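Local coordinates for segregation protein (Thermus thermophilus, PDB 1WCV) that hydrolyses ATP, binds double-stranded DNA cooperatively in an ATP-dependent fashion and probably takes part in chromosome partitioning, at residues Arg7-Thr21 with Leu107-Pro121. Sequence-based numbering, arbitrary orientation.
Sequences RRIALANQKGGVGKT and LRDEGYDLVLLDAPP
The P-loop of this ParA-family ATPase, with K20 and T21 from its nucleotide site, meets strand 114-118, the strand that carries D118 of the Walker B motif. Strands 8-11 and 114-118 run parallel, their axes 21° apart. Five backbone hydrogen bonds join them, from V115 N to R7 O at one end to A119 N to L11 O at the other; L11 N to L117 O (2.9 Å) is nearly straight. K20 reaches from the helix start toward strand 114-118; its chain is extended at first, then bends at chi3 and chi4 (66° and 70°). K20 NZ meets D118 OD1 at 2.7 Å, from above the carboxylate plane, in a salt bridge. K20 NZ also bonds A119 O at 2.8 Å, from above the carbonyl plane. A methionine in place of K20 would probably leave the D118 carboxylate without its charged mate. T21 OG1, from the magnesium site, lies 3.0 Å from D118 OD2. P121 CB packs against G16 N at 3.3 Å. At the other end, D109 pairs with two arginines. D109 OD1 sits at the edge of the R7 guanidinium, in a salt bridge to R7 NH1 that is modelled very short; R8 NE makes a weak bond to D109 OD2. Strand 114-118 lies between strands 8-11 and 38-42; helix 18-33 covers L114 and L116, and strand 136-142 flanks strand 8-11.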
loop_
_atom_site.group_PDB
_atom_site.type_symbol
_atom_site.label_atom_id
_atom_site.label_comp_id
_atom_site.label_asym_id
_atom_site.label_seq_id
_atom_site.Cartn_x
_atom_site.Cartn_y
_atom_site.Cartn_z
ATOM N N ARG A 7 18.887 10.774 5.091
ATOM C CA ARG A 7 18.355 11.945 5.773
ATOM C C ARG A 7 17.804 12.917 4.730
ATOM O O ARG A 7 16.759 13.543 4.928
ATOM C CB ARG A 7 19.467 12.610 6.592
ATOM C CG ARG A 7 18.982 13.494 7.729
ATOM C CD ARG A 7 20.145 13.922 8.616
ATOM N NE ARG A 7 21.115 14.712 7.868
ATOM C CZ ARG A 7 20.933 15.979 7.517
ATOM N NH1 ARG A 7 21.870 16.612 6.827
ATOM N NH2 ARG A 7 19.830 16.620 7.874
ATOM N N ARG A 8 18.511 13.029 3.610
ATOM C CA ARG A 8 18.098 13.911 2.521
ATOM C C ARG A 8 17.432 13.099 1.423
ATOM O O ARG A 8 18.007 12.139 0.909
ATOM C CB ARG A 8 19.302 14.649 1.944
ATOM C CG ARG A 8 19.929 15.627 2.913
ATOM C CD ARG A 8 21.212 16.186 2.349
ATOM N NE ARG A 8 21.860 17.111 3.270
ATOM C CZ ARG A 8 23.089 17.581 3.099
ATOM N NH1 ARG A 8 23.610 18.421 3.981
ATOM N NH2 ARG A 8 23.798 17.202 2.045
ATOM N N ILE A 9 16.215 13.500 1.072
ATOM C CA ILE A 9 15.447 12.814 0.049
ATOM C C ILE A 9 15.076 13.770 -1.075
ATOM O O ILE A 9 14.448 14.809 -0.853
ATOM C CB ILE A 9 14.151 12.217 0.659
ATOM C CG1 ILE A 9 14.514 11.232 1.775
ATOM C CG2 ILE A 9 13.331 11.527 -0.415
ATOM C CD1 ILE A 9 13.319 10.764 2.603
ATOM N N ALA A 10 15.474 13.415 -2.290
ATOM C CA ALA A 10 15.161 14.235 -3.442
ATOM C C ALA A 10 13.898 13.681 -4.083
ATOM O O ALA A 10 13.730 12.465 -4.178
ATOM C CB ALA A 10 16.313 14.193 -4.452
ATOM N N LEU A 11 13.005 14.583 -4.478
ATOM C CA LEU A 11 11.777 14.215 -5.174
ATOM C C LEU A 11 12.100 14.614 -6.609
ATOM O O LEU A 11 12.280 15.802 -6.895
ATOM C CB LEU A 11 10.586 15.030 -4.665
ATOM C CG LEU A 11 10.031 14.788 -3.251
ATOM C CD1 LEU A 11 9.543 13.367 -3.126
ATOM C CD2 LEU A 11 11.096 15.092 -2.211
ATOM N N ALA A 12 12.201 13.635 -7.505
ATOM C CA ALA A 12 12.545 13.941 -8.887
ATOM C C ALA A 12 11.983 12.956 -9.893
ATOM O O ALA A 12 11.823 11.776 -9.604
ATOM C CB ALA A 12 14.060 13.992 -9.035
ATOM N N ASN A 13 11.659 13.466 -11.075
ATOM C CA ASN A 13 11.197 12.626 -12.168
ATOM C C ASN A 13 11.652 13.327 -13.435
ATOM O O ASN A 13 12.196 14.429 -13.383
ATOM C CB ASN A 13 9.675 12.419 -12.154
ATOM C CG ASN A 13 8.912 13.712 -12.187
ATOM O OD1 ASN A 13 9.429 14.736 -12.622
ATOM N ND2 ASN A 13 7.670 13.674 -11.739
ATOM N N GLN A 14 11.433 12.691 -14.573
ATOM C CA GLN A 14 11.869 13.249 -15.842
ATOM C C GLN A 14 11.059 14.452 -16.326
ATOM O O GLN A 14 11.630 15.481 -16.700
ATOM C CB GLN A 14 11.834 12.144 -16.894
ATOM C CG GLN A 14 12.804 12.309 -18.030
ATOM C CD GLN A 14 12.718 11.150 -18.999
ATOM O OE1 GLN A 14 11.690 10.942 -19.633
ATOM N NE2 GLN A 14 13.790 10.384 -19.107
ATOM N N LYS A 15 9.734 14.336 -16.298
ATOM C CA LYS A 15 8.875 15.409 -16.794
ATOM C C LYS A 15 8.210 16.316 -15.761
ATOM O O LYS A 15 7.441 17.209 -16.124
ATOM C CB LYS A 15 7.797 14.811 -17.701
ATOM C CG LYS A 15 8.365 14.028 -18.877
ATOM C CD LYS A 15 7.268 13.493 -19.782
ATOM C CE LYS A 15 6.358 12.533 -19.043
ATOM N NZ LYS A 15 5.288 12.011 -19.936
ATOM N N GLY A 16 8.506 16.102 -14.487
ATOM C CA GLY A 16 7.908 16.926 -13.455
ATOM C C GLY A 16 6.421 16.662 -13.336
ATOM O O GLY A 16 5.973 15.523 -13.447
ATOM N N GLY A 17 5.648 17.716 -13.107
ATOM C CA GLY A 17 4.215 17.548 -12.981
ATOM C C GLY A 17 3.703 17.901 -11.599
ATOM O O GLY A 17 4.478 18.076 -10.661
ATOM N N VAL A 18 2.384 18.001 -11.477
ATOM C CA VAL A 18 1.757 18.345 -10.209
ATOM C C VAL A 18 1.948 17.257 -9.150
ATOM O O VAL A 18 2.098 17.557 -7.966
ATOM C CB VAL A 18 0.248 18.600 -10.402
ATOM C CG1 VAL A 18 -0.382 17.431 -11.134
ATOM C CG2 VAL A 18 -0.430 18.800 -9.052
ATOM N N GLY A 19 1.945 16.000 -9.584
ATOM C CA GLY A 19 2.105 14.895 -8.652
ATOM C C GLY A 19 3.390 14.968 -7.852
ATOM O O GLY A 19 3.418 14.629 -6.664
ATOM N N LYS A 20 4.459 15.428 -8.497
ATOM C CA LYS A 20 5.756 15.524 -7.842
ATOM C C LYS A 20 5.756 16.563 -6.733
ATOM O O LYS A 20 6.192 16.297 -5.616
ATOM C CB LYS A 20 6.842 15.873 -8.863
ATOM C CG LYS A 20 8.231 16.029 -8.249
ATOM C CD LYS A 20 9.250 16.461 -9.297
ATOM C CE LYS A 20 8.943 17.860 -9.819
ATOM N NZ LYS A 20 9.197 18.884 -8.773
ATOM N N THR A 21 5.267 17.755 -7.047
ATOM C CA THR A 21 5.238 18.815 -6.052
ATOM C C THR A 21 4.203 18.525 -4.974
ATOM O O THR A 21 4.427 18.821 -3.802
ATOM C CB THR A 21 4.980 20.181 -6.715
ATOM O OG1 THR A 21 6.145 20.552 -7.463
ATOM C CG2 THR A 21 4.700 21.252 -5.669
ATOM N N LEU A 107 24.200 23.040 2.253
ATOM C CA LEU A 107 23.070 22.555 3.041
ATOM C C LEU A 107 23.459 22.211 4.472
ATOM O O LEU A 107 23.632 21.042 4.814
ATOM C CB LEU A 107 22.448 21.318 2.384
ATOM C CG LEU A 107 21.594 21.522 1.133
ATOM C CD1 LEU A 107 21.256 20.171 0.528
ATOM C CD2 LEU A 107 20.326 22.285 1.491
ATOM N N ARG A 108 23.603 23.231 5.309
ATOM C CA ARG A 108 23.948 23.007 6.706
ATOM C C ARG A 108 22.639 22.812 7.470
ATOM O O ARG A 108 22.226 23.655 8.261
ATOM C CB ARG A 108 24.732 24.202 7.254
ATOM C CG ARG A 108 26.079 24.402 6.569
ATOM C CD ARG A 108 26.849 25.571 7.163
ATOM N NE ARG A 108 26.165 26.846 6.963
ATOM C CZ ARG A 108 26.606 28.011 7.427
ATOM N NH1 ARG A 108 25.920 29.125 7.196
ATOM N NH2 ARG A 108 27.735 28.064 8.123
ATOM N N ASP A 109 21.999 21.676 7.205
ATOM C CA ASP A 109 20.720 21.314 7.806
ATOM C C ASP A 109 20.851 20.237 8.878
ATOM O O ASP A 109 19.909 19.484 9.121
ATOM C CB ASP A 109 19.782 20.804 6.717
ATOM C CG ASP A 109 20.422 19.718 5.865
ATOM O OD1 ASP A 109 21.242 18.946 6.401
ATOM O OD2 ASP A 109 20.102 19.630 4.663
ATOM N N GLU A 110 22.013 20.160 9.515
ATOM C CA GLU A 110 22.236 19.155 10.545
ATOM C C GLU A 110 21.202 19.194 11.669
ATOM O O GLU A 110 21.101 18.254 12.454
ATOM C CB GLU A 110 23.650 19.287 11.127
ATOM C CG GLU A 110 24.115 20.711 11.392
ATOM C CD GLU A 110 24.481 21.459 10.120
ATOM O OE1 GLU A 110 25.268 20.920 9.311
ATOM O OE2 GLU A 110 23.990 22.591 9.934
ATOM N N GLY A 111 20.425 20.270 11.736
ATOM C CA GLY A 111 19.418 20.379 12.776
ATOM C C GLY A 111 18.100 19.684 12.464
ATOM O O GLY A 111 17.193 19.655 13.295
ATOM N N TYR A 112 17.988 19.117 11.266
ATOM C CA TYR A 112 16.762 18.435 10.867
ATOM C C TYR A 112 16.913 16.918 10.821
ATOM O O TYR A 112 18.011 16.392 10.651
ATOM C CB TYR A 112 16.311 18.940 9.492
ATOM C CG TYR A 112 15.931 20.402 9.466
ATOM C CD1 TYR A 112 14.698 20.830 9.953
ATOM C CD2 TYR A 112 16.818 21.367 8.981
ATOM C CE1 TYR A 112 14.356 22.177 9.960
ATOM C CE2 TYR A 112 16.487 22.720 8.983
ATOM C CZ TYR A 112 15.253 23.118 9.476
ATOM O OH TYR A 112 14.916 24.451 9.488
ATOM N N ASP A 113 15.796 16.220 10.994
ATOM C CA ASP A 113 15.789 14.766 10.925
ATOM C C ASP A 113 15.735 14.383 9.449
ATOM O O ASP A 113 16.440 13.482 9.005
ATOM C CB ASP A 113 14.553 14.188 11.617
ATOM C CG ASP A 113 14.578 14.377 13.114
ATOM O OD1 ASP A 113 15.557 13.929 13.745
ATOM O OD2 ASP A 113 13.617 14.967 13.655
ATOM N N LEU A 114 14.889 15.089 8.701
ATOM C CA LEU A 114 14.703 14.825 7.277
ATOM C C LEU A 114 14.651 16.095 6.431
ATOM O O LEU A 114 14.048 17.100 6.820
ATOM C CB LEU A 114 13.406 14.045 7.062
ATOM C CG LEU A 114 13.238 12.730 7.818
ATOM C CD1 LEU A 114 11.792 12.289 7.730
ATOM C CD2 LEU A 114 14.165 11.669 7.244
ATOM N N VAL A 115 15.277 16.032 5.261
ATOM C CA VAL A 115 15.307 17.158 4.340
ATOM C C VAL A 115 14.782 16.695 2.982
ATOM O O VAL A 115 15.335 15.775 2.387
ATOM C CB VAL A 115 16.742 17.684 4.160
ATOM C CG1 VAL A 115 16.727 18.947 3.299
ATOM C CG2 VAL A 115 17.368 17.960 5.524
ATOM N N LEU A 116 13.703 17.314 2.517
ATOM C CA LEU A 116 13.111 16.956 1.223
ATOM C C LEU A 116 13.484 18.010 0.194
ATOM O O LEU A 116 13.326 19.203 0.437
ATOM C CB LEU A 116 11.582 16.861 1.331
ATOM C CG LEU A 116 10.988 15.564 1.902
ATOM C CD1 LEU A 116 11.625 15.222 3.238
ATOM C CD2 LEU A 116 9.478 15.731 2.062
ATOM N N LEU A 117 13.979 17.569 -0.958
ATOM C CA LEU A 117 14.376 18.501 -2.012
ATOM C C LEU A 117 13.472 18.346 -3.222
ATOM O O LEU A 117 13.550 17.339 -3.916
ATOM C CB LEU A 117 15.816 18.219 -2.434
ATOM C CG LEU A 117 16.865 18.095 -1.333
ATOM C CD1 LEU A 117 18.152 17.535 -1.925
ATOM C CD2 LEU A 117 17.098 19.458 -0.687
ATOM N N ASP A 118 12.618 19.335 -3.474
ATOM C CA ASP A 118 11.720 19.279 -4.624
ATOM C C ASP A 118 12.482 19.766 -5.849
ATOM O O ASP A 118 12.573 20.964 -6.098
ATOM C CB ASP A 118 10.480 20.142 -4.382
ATOM C CG ASP A 118 9.410 19.923 -5.433
ATOM O OD1 ASP A 118 9.390 18.826 -6.041
ATOM O OD2 ASP A 118 8.577 20.831 -5.649
ATOM N N ALA A 119 13.013 18.816 -6.616
ATOM C CA ALA A 119 13.813 19.108 -7.804
ATOM C C ALA A 119 13.026 19.406 -9.070
ATOM O O ALA A 119 11.958 18.845 -9.308
ATOM C CB ALA A 119 14.759 17.949 -8.068
ATOM N N PRO A 120 13.554 20.306 -9.908
ATOM C CA PRO A 120 12.860 20.638 -11.154
ATOM C C PRO A 120 13.034 19.473 -12.127
ATOM O O PRO A 120 13.916 18.633 -11.948
ATOM C CB PRO A 120 13.573 21.902 -11.621
ATOM C CG PRO A 120 14.958 21.714 -11.115
ATOM C CD PRO A 120 14.757 21.138 -9.728
ATOM N N PRO A 121 12.190 19.401 -13.162
ATOM C CA PRO A 121 12.303 18.310 -14.134
ATOM C C PRO A 121 13.388 18.572 -15.170
ATOM O O PRO A 121 14.093 19.580 -15.103
ATOM C CB PRO A 121 10.918 18.279 -14.760
ATOM C CG PRO A 121 10.557 19.735 -14.792
ATOM C CD PRO A 121 10.976 20.200 -13.407
HETATM O O HOH W 1 12.632 16.273 -11.197
#